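Local structure of DNA replication licensing factor MCM related protein (Thermoplasma acidophilum, 4ME3) at residues Tyr41-Arg52 / Phe93-Glu104; Gly63-Ile71 / Ala118-Val126. The protein is the N-terminal domain of an archaeal MCM protein that, as a whole, is probably an ATP-driven helicase unwinding DNA for replication. One frame throughout, in Å; residues are numbered along the deposited sequence.

From the N terminus the chain first runs through helices 14-27 and 31-38 to segment 41-52. It then passes through the short helices 51-57 and 59-67 into helix 69-84. Segment 93-104 returns beside 41-52 and closes the mainly helical loop of contact 1. Segment 63-71 of contact 2 lies inside that loop, but its partner 118-126 follows after contact 1 has closed. The two contacts therefore cross. Contact 1 holds together the N-terminal helical part, and contact 2 ties that part to the start of the beta-rich OB domain. They meet where L66 packs on F51 and L103, and where L103 touches L123.

Contact 1 of 2, residues Tyr41-Arg52 / Phe93-Glu104; sequences YPEVRTLYVSFR and FNIFNLRIKDLE
F96 lays one face of its ring over the backbone of R45, with R45 O 3.5 Å from F96 CD2. CB of L47 sits at the ring edge, in plane, and Y41 CE1 meets the rim elsewhere. CG anti to the backbone N (chi1 -163°) turns the ring over the R45 carbonyl. A serine here is likely to leave the R45 carbonyl uncovered and L47 CB without its aromatic neighbour. Y41 OH donates to I95 O at 2.9 Å, from above the carbonyl plane. Strands 46-50 and 97-101 form a two-stranded parallel sheet within the MCM N-terminal domain. Backbone bonds link them from N97 N-R45 O to F51 N-K101 O. L47, V49 and L98 face helix 14-27. On the other face Y48 lies alongside R99, whose CD is 3.4 Å from Y48 OH; the R99 guanidinium turns to D223. At the end of strand 46-50, S50 OG donates to the anti lone pair of D102 OD2 at 2.6 Å. D102 CG lies over the centre of the R52 guanidinium, and R52 NH2 reaches E104 OE2 at 2.6 Å in a salt bridge. L103 CD2 makes a CH-pi contact over the F51 ring, 3.8 Å from its centroid.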
# COMPACT_ATOMS: atom_id res chain seq x y z
N TYR A 41 -8.95 14.05 8.40
CA TYR A 41 -8.11 12.94 8.82
C TYR A 41 -8.45 12.55 10.26
O TYR A 41 -8.79 13.41 11.06
CB TYR A 41 -6.63 13.35 8.72
CG TYR A 41 -5.67 12.21 8.96
CD1 TYR A 41 -5.33 11.34 7.94
CD2 TYR A 41 -5.10 12.01 10.21
CE1 TYR A 41 -4.46 10.29 8.15
CE2 TYR A 41 -4.22 10.97 10.43
CZ TYR A 41 -3.90 10.12 9.40
OH TYR A 41 -3.03 9.08 9.62
N PRO A 42 -8.34 11.25 10.60
CA PRO A 42 -7.92 10.12 9.76
C PRO A 42 -9.05 9.44 9.00
O PRO A 42 -8.81 8.42 8.35
CB PRO A 42 -7.33 9.15 10.78
CG PRO A 42 -8.15 9.38 12.00
CD PRO A 42 -8.51 10.85 12.00
N GLU A 43 -10.26 9.99 9.06
CA GLU A 43 -11.39 9.40 8.35
C GLU A 43 -11.16 9.45 6.85
O GLU A 43 -11.50 8.52 6.12
CB GLU A 43 -12.70 10.11 8.71
CG GLU A 43 -13.20 9.82 10.12
CD GLU A 43 -12.55 10.69 11.18
OE1 GLU A 43 -11.53 11.34 10.88
OE2 GLU A 43 -13.06 10.72 12.32
N VAL A 44 -10.57 10.55 6.39
CA VAL A 44 -10.12 10.67 5.01
C VAL A 44 -8.60 10.65 5.03
O VAL A 44 -7.97 11.43 5.73
CB VAL A 44 -10.60 11.98 4.37
CG1 VAL A 44 -10.13 12.08 2.92
CG2 VAL A 44 -12.12 12.07 4.44
N ARG A 45 -8.00 9.74 4.26
CA ARG A 45 -6.56 9.54 4.35
C ARG A 45 -5.97 9.04 3.04
O ARG A 45 -5.09 8.19 3.04
CB ARG A 45 -6.25 8.54 5.46
CG ARG A 45 -6.94 7.20 5.27
CD ARG A 45 -6.59 6.26 6.40
NE ARG A 45 -7.30 4.99 6.29
CZ ARG A 45 -7.55 4.18 7.31
NH1 ARG A 45 -7.15 4.50 8.54
NH2 ARG A 45 -8.21 3.05 7.12
N THR A 46 -6.47 9.58 1.93
CA THR A 46 -5.98 9.25 0.60
C THR A 46 -5.79 10.50 -0.25
O THR A 46 -6.64 11.39 -0.26
CB THR A 46 -6.95 8.32 -0.14
OG1 THR A 46 -7.17 7.13 0.63
CG2 THR A 46 -6.39 7.94 -1.51
N LEU A 47 -4.68 10.54 -0.98
CA LEU A 47 -4.43 11.59 -1.95
C LEU A 47 -4.07 10.95 -3.28
O LEU A 47 -3.20 10.09 -3.34
CB LEU A 47 -3.27 12.49 -1.51
CG LEU A 47 -2.89 13.59 -2.51
CD1 LEU A 47 -3.99 14.64 -2.60
CD2 LEU A 47 -1.55 14.23 -2.15
N TYR A 48 -4.76 11.37 -4.34
CA TYR A 48 -4.39 10.96 -5.70
C TYR A 48 -3.50 12.01 -6.34
O TYR A 48 -3.83 13.19 -6.35
CB TYR A 48 -5.64 10.76 -6.55
CG TYR A 48 -6.40 9.51 -6.20
CD1 TYR A 48 -6.11 8.30 -6.82
CD2 TYR A 48 -7.40 9.52 -5.24
CE1 TYR A 48 -6.79 7.15 -6.50
CE2 TYR A 48 -8.09 8.36 -4.91
CZ TYR A 48 -7.78 7.18 -5.55
OH TYR A 48 -8.46 6.02 -5.23
N VAL A 49 -2.38 11.56 -6.89
CA VAL A 49 -1.45 12.45 -7.59
C VAL A 49 -1.40 12.06 -9.06
O VAL A 49 -1.32 10.88 -9.40
CB VAL A 49 -0.04 12.38 -7.00
CG1 VAL A 49 0.96 13.07 -7.90
CG2 VAL A 49 -0.02 13.00 -5.60
N SER A 50 -1.46 13.06 -9.94
CA SER A 50 -1.49 12.81 -11.37
C SER A 50 -0.11 12.48 -11.90
O SER A 50 0.85 13.21 -11.67
CB SER A 50 -2.04 14.03 -12.11
OG SER A 50 -2.02 13.81 -13.51
N PHE A 51 0.02 11.37 -12.62
CA PHE A 51 1.31 11.02 -13.19
C PHE A 51 1.72 12.06 -14.23
O PHE A 51 2.91 12.26 -14.48
CB PHE A 51 1.28 9.63 -13.81
CG PHE A 51 2.64 9.13 -14.19
CD1 PHE A 51 3.51 8.66 -13.21
CD2 PHE A 51 3.07 9.16 -15.50
CE1 PHE A 51 4.77 8.22 -13.55
CE2 PHE A 51 4.34 8.72 -15.84
CZ PHE A 51 5.18 8.25 -14.86
N ARG A 52 0.74 12.72 -14.83
CA ARG A 52 1.00 13.79 -15.80
C ARG A 52 1.77 14.92 -15.13
O ARG A 52 2.68 15.50 -15.73
CB ARG A 52 -0.31 14.35 -16.36
CG ARG A 52 -1.22 13.32 -17.02
CD ARG A 52 -2.64 13.87 -17.13
NE ARG A 52 -3.57 12.92 -17.72
CZ ARG A 52 -4.90 13.00 -17.62
NH1 ARG A 52 -5.46 14.00 -16.95
NH2 ARG A 52 -5.66 12.09 -18.19
N PHE A 93 -2.57 6.32 14.94
CA PHE A 93 -3.21 6.83 13.74
C PHE A 93 -2.19 7.48 12.82
O PHE A 93 -1.98 8.69 12.87
CB PHE A 93 -4.30 7.84 14.10
CG PHE A 93 -5.38 7.28 14.98
CD1 PHE A 93 -6.33 6.42 14.47
CD2 PHE A 93 -5.43 7.60 16.33
CE1 PHE A 93 -7.32 5.89 15.28
CE2 PHE A 93 -6.41 7.08 17.15
CZ PHE A 93 -7.36 6.22 16.62
N ASN A 94 -1.55 6.66 11.98
CA ASN A 94 -0.52 7.13 11.08
C ASN A 94 -0.62 6.51 9.69
O ASN A 94 0.37 6.41 8.98
CB ASN A 94 0.87 6.85 11.67
CG ASN A 94 1.11 5.37 11.91
OD1 ASN A 94 0.27 4.53 11.58
ND2 ASN A 94 2.26 5.05 12.49
N ILE A 95 -1.83 6.10 9.31
CA ILE A 95 -2.05 5.52 7.99
C ILE A 95 -2.35 6.60 6.95
O ILE A 95 -3.15 7.50 7.19
CB ILE A 95 -3.23 4.53 8.01
CG1 ILE A 95 -2.93 3.37 8.95
CG2 ILE A 95 -3.51 4.01 6.61
CD1 ILE A 95 -4.10 2.42 9.15
N PHE A 96 -1.69 6.52 5.80
CA PHE A 96 -2.04 7.37 4.67
C PHE A 96 -1.79 6.66 3.35
O PHE A 96 -0.81 5.93 3.21
CB PHE A 96 -1.28 8.70 4.70
CG PHE A 96 -1.89 9.74 3.82
CD1 PHE A 96 -1.52 9.85 2.49
CD2 PHE A 96 -2.87 10.59 4.31
CE1 PHE A 96 -2.10 10.80 1.67
CE2 PHE A 96 -3.45 11.53 3.49
CZ PHE A 96 -3.06 11.64 2.17
N ASN A 97 -2.67 6.90 2.39
CA ASN A 97 -2.55 6.30 1.07
C ASN A 97 -2.28 7.35 0.00
O ASN A 97 -3.15 8.15 -0.33
CB ASN A 97 -3.82 5.56 0.69
CG ASN A 97 -4.25 4.57 1.75
OD1 ASN A 97 -3.44 3.77 2.23
ND2 ASN A 97 -5.52 4.61 2.11
N LEU A 98 -1.06 7.33 -0.52
CA LEU A 98 -0.71 8.14 -1.67
C LEU A 98 -0.90 7.26 -2.90
O LEU A 98 -0.28 6.20 -3.01
CB LEU A 98 0.73 8.62 -1.56
CG LEU A 98 1.27 9.51 -2.68
CD1 LEU A 98 0.38 10.71 -2.90
CD2 LEU A 98 2.69 9.94 -2.36
N ARG A 99 -1.77 7.69 -3.80
CA ARG A 99 -2.10 6.91 -4.99
C ARG A 99 -1.75 7.67 -6.25
O ARG A 99 -1.79 8.90 -6.28
CB ARG A 99 -3.59 6.54 -4.98
CG ARG A 99 -3.99 5.73 -3.76
CD ARG A 99 -5.43 5.23 -3.85
NE ARG A 99 -5.80 4.47 -2.67
CZ ARG A 99 -5.34 3.26 -2.38
NH1 ARG A 99 -4.48 2.66 -3.19
NH2 ARG A 99 -5.74 2.64 -1.28
N ILE A 100 -1.40 6.93 -7.30
CA ILE A 100 -1.04 7.52 -8.58
C ILE A 100 -2.19 7.31 -9.56
O ILE A 100 -2.71 6.20 -9.68
CB ILE A 100 0.23 6.86 -9.16
CG1 ILE A 100 1.37 6.89 -8.14
CG2 ILE A 100 0.66 7.56 -10.44
CD1 ILE A 100 1.71 8.28 -7.63
N LYS A 101 -2.57 8.37 -10.26
CA LYS A 101 -3.59 8.28 -11.30
C LYS A 101 -3.05 8.84 -12.61
O LYS A 101 -1.91 9.31 -12.68
CB LYS A 101 -4.85 9.03 -10.87
CG LYS A 101 -4.64 10.52 -10.67
CD LYS A 101 -5.94 11.25 -10.39
CE LYS A 101 -5.68 12.73 -10.13
NZ LYS A 101 -6.92 13.49 -9.83
N ASP A 102 -3.88 8.78 -13.65
CA ASP A 102 -3.53 9.34 -14.95
C ASP A 102 -2.30 8.66 -15.57
O ASP A 102 -1.41 9.31 -16.12
CB ASP A 102 -3.30 10.85 -14.84
CG ASP A 102 -4.53 11.59 -14.34
OD1 ASP A 102 -5.66 11.08 -14.52
OD2 ASP A 102 -4.37 12.69 -13.76
N LEU A 103 -2.26 7.34 -15.48
CA LEU A 103 -1.17 6.55 -16.04
C LEU A 103 -1.48 6.05 -17.45
O LEU A 103 -0.62 5.46 -18.10
CB LEU A 103 -0.88 5.35 -15.14
CG LEU A 103 -0.14 5.65 -13.84
CD1 LEU A 103 -0.27 4.50 -12.87
CD2 LEU A 103 1.34 5.93 -14.14
N GLU A 104 -2.70 6.28 -17.92
CA GLU A 104 -3.17 5.68 -19.17
C GLU A 104 -2.36 6.07 -20.40
O GLU A 104 -2.32 5.32 -21.38
CB GLU A 104 -4.66 5.99 -19.40
CG GLU A 104 -4.95 7.45 -19.73
CD GLU A 104 -4.99 8.34 -18.50
OE1 GLU A 104 -4.96 7.80 -17.38
OE2 GLU A 104 -5.04 9.57 -18.67

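Contact 2 of 2, residues Gly63-Ile71 / Ala118-Val126; sequences GSILVSPEI and ANIGTLISV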
# COMPACT_ATOMS: atom_id res chain seq x y z
N GLY A 63 9.74 8.33 -13.69
CA GLY A 63 10.14 7.00 -14.12
C GLY A 63 10.57 6.11 -12.97
O GLY A 63 10.32 4.90 -12.99
N SER A 64 11.23 6.70 -11.98
CA SER A 64 11.70 5.96 -10.82
C SER A 64 10.52 5.44 -10.00
O SER A 64 10.60 4.37 -9.40
CB SER A 64 12.60 6.83 -9.95
OG SER A 64 13.82 7.12 -10.61
N ILE A 65 9.45 6.22 -9.95
CA ILE A 65 8.23 5.80 -9.27
C ILE A 65 7.66 4.53 -9.91
O ILE A 65 7.17 3.64 -9.22
CB ILE A 65 7.16 6.91 -9.26
CG1 ILE A 65 7.66 8.09 -8.41
CG2 ILE A 65 5.85 6.39 -8.71
CD1 ILE A 65 6.80 9.34 -8.51
N LEU A 66 7.73 4.44 -11.24
CA LEU A 66 7.23 3.26 -11.93
C LEU A 66 8.10 2.03 -11.66
O LEU A 66 7.60 0.90 -11.64
CB LEU A 66 7.14 3.51 -13.43
CG LEU A 66 6.20 4.66 -13.85
CD1 LEU A 66 6.20 4.81 -15.35
CD2 LEU A 66 4.80 4.42 -13.33
N VAL A 67 9.39 2.25 -11.45
CA VAL A 67 10.33 1.14 -11.23
C VAL A 67 10.37 0.68 -9.77
O VAL A 67 10.49 -0.52 -9.51
CB VAL A 67 11.76 1.54 -11.65
CG1 VAL A 67 12.75 0.45 -11.25
CG2 VAL A 67 11.83 1.81 -13.14
N SER A 68 10.26 1.62 -8.84
CA SER A 68 10.34 1.32 -7.41
C SER A 68 9.17 1.97 -6.66
O SER A 68 9.38 2.79 -5.77
CB SER A 68 11.66 1.84 -6.83
OG SER A 68 12.77 1.35 -7.57
N PRO A 69 7.94 1.58 -7.01
CA PRO A 69 6.76 2.24 -6.44
C PRO A 69 6.64 2.12 -4.92
O PRO A 69 6.24 3.09 -4.29
CB PRO A 69 5.59 1.57 -7.16
CG PRO A 69 6.14 0.27 -7.68
CD PRO A 69 7.58 0.55 -8.00
N GLU A 70 6.98 0.97 -4.34
CA GLU A 70 6.82 0.82 -2.89
C GLU A 70 7.67 1.84 -2.14
O GLU A 70 7.19 2.51 -1.23
CB GLU A 70 7.17 -0.59 -2.42
CG GLU A 70 7.01 -0.76 -0.91
CD GLU A 70 7.42 -2.14 -0.42
OE1 GLU A 70 7.73 -3.01 -1.25
OE2 GLU A 70 7.44 -2.34 0.82
N ILE A 71 8.93 1.97 -2.54
CA ILE A 71 9.85 2.89 -1.88
C ILE A 71 9.46 4.35 -2.10
O ILE A 71 9.44 5.14 -1.15
CB ILE A 71 11.30 2.68 -2.39
CG1 ILE A 71 11.85 1.36 -1.86
CG2 ILE A 71 12.19 3.84 -1.94
CD1 ILE A 71 13.16 0.94 -2.50
N ALA A 118 10.21 -9.85 -15.12
CA ALA A 118 10.86 -8.54 -15.19
C ALA A 118 9.94 -7.43 -14.68
O ALA A 118 10.41 -6.35 -14.32
CB ALA A 118 11.29 -8.25 -16.63
N ASN A 119 8.64 -7.70 -14.65
CA ASN A 119 7.66 -6.73 -14.17
C ASN A 119 7.48 -6.74 -12.66
O ASN A 119 6.86 -5.83 -12.09
CB ASN A 119 6.30 -6.99 -14.83
CG ASN A 119 6.36 -6.90 -16.34
OD1 ASN A 119 5.96 -7.83 -17.04
ND2 ASN A 119 6.84 -5.77 -16.84
N ILE A 120 8.01 -7.76 -11.99
CA ILE A 120 7.80 -7.90 -10.55
C ILE A 120 8.40 -6.72 -9.79
O ILE A 120 9.54 -6.33 -10.01
CB ILE A 120 8.41 -9.22 -10.03
CG1 ILE A 120 7.64 -10.41 -10.60
CG2 ILE A 120 8.37 -9.26 -8.51
CD1 ILE A 120 8.31 -11.76 -10.34
N GLY A 121 7.59 -6.14 -8.91
CA GLY A 121 8.03 -5.04 -8.08
C GLY A 121 7.82 -3.68 -8.71
O GLY A 121 8.12 -2.66 -8.10
N THR A 122 7.29 -3.66 -9.93
CA THR A 122 7.07 -2.41 -10.66
C THR A 122 5.59 -2.06 -10.74
O THR A 122 4.72 -2.88 -10.44
CB THR A 122 7.65 -2.49 -12.08
OG1 THR A 122 6.83 -3.34 -12.90
CG2 THR A 122 9.08 -3.01 -12.05
N LEU A 123 5.31 -0.83 -11.15
CA LEU A 123 3.95 -0.34 -11.29
C LEU A 123 3.49 -0.54 -12.72
O LEU A 123 4.01 0.08 -13.65
CB LEU A 123 3.89 1.14 -10.91
CG LEU A 123 2.51 1.80 -10.77
CD1 LEU A 123 1.64 1.07 -9.78
CD2 LEU A 123 2.68 3.25 -10.36
N ILE A 124 2.51 -1.42 -12.91
CA ILE A 124 1.98 -1.70 -14.24
C ILE A 124 0.47 -1.52 -14.26
O ILE A 124 -0.16 -1.38 -13.21
CB ILE A 124 2.34 -3.13 -14.70
CG1 ILE A 124 1.72 -4.18 -13.78
CG2 ILE A 124 3.86 -3.30 -14.75
CD1 ILE A 124 1.87 -5.61 -14.29
N SER A 125 -0.11 -1.52 -15.45
CA SER A 125 -1.55 -1.42 -15.61
C SER A 125 -2.07 -2.67 -16.30
O SER A 125 -1.52 -3.09 -17.31
CB SER A 125 -1.92 -0.18 -16.43
OG SER A 125 -1.40 0.99 -15.82
N VAL A 126 -3.14 -3.24 -15.75
CA VAL A 126 -3.72 -4.46 -16.29
C VAL A 126 -5.23 -4.29 -16.42
O VAL A 126 -5.87 -3.69 -15.57
CB VAL A 126 -3.42 -5.66 -15.37
CG1 VAL A 126 -3.87 -6.96 -16.02
CG2 VAL A 126 -1.94 -5.71 -15.04
O HOH W 1 8.10 -1.66 -5.52
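L123 meets L66 through both backbone and side chain. L123 N donates to L66 O at 2.9 Å. The bond is almost straight (175° at the hydrogen) and lies in the carbonyl plane. It is the one direct hydrogen bond between segments 63-71 and 118-126. The side chains cross, and L66 CD2 touches L123 CD2 at 3.8 Å. L123 has its CG anti to the backbone N (chi1 -171°), and this carries the end of the side chain toward L66. P69 packs on the base of the L123 side chain, its CG 4.0 Å from L123 CB. The P69 ring also rests on the turn before the strand, with CD 3.3 Å from G121 O. That carbonyl accepts a hydrogen bond from a water at 2.8 Å. The same water accepts from E70 N, so it bridges the first turn of helix 69-84 to the turn. Residues N119 to T122 form a type II beta turn with G121 at its third position. N119 O accepts from both T122 N and T122 OG1, which approach from the same face of its plane. The hydroxyl bond is 2.6 Å long and fixes the rotation of the T122 side chain. T122 CB lies 3.4 Å from L66 O, beside the L123 bond. The contact thus sets the junction of helices 59-67 and 69-84 against the start of strand 123-147 in the OB domain. L66 also touches K106, and P69 touches I239 of strand 233-247, the antiparallel neighbour of strand 123-147.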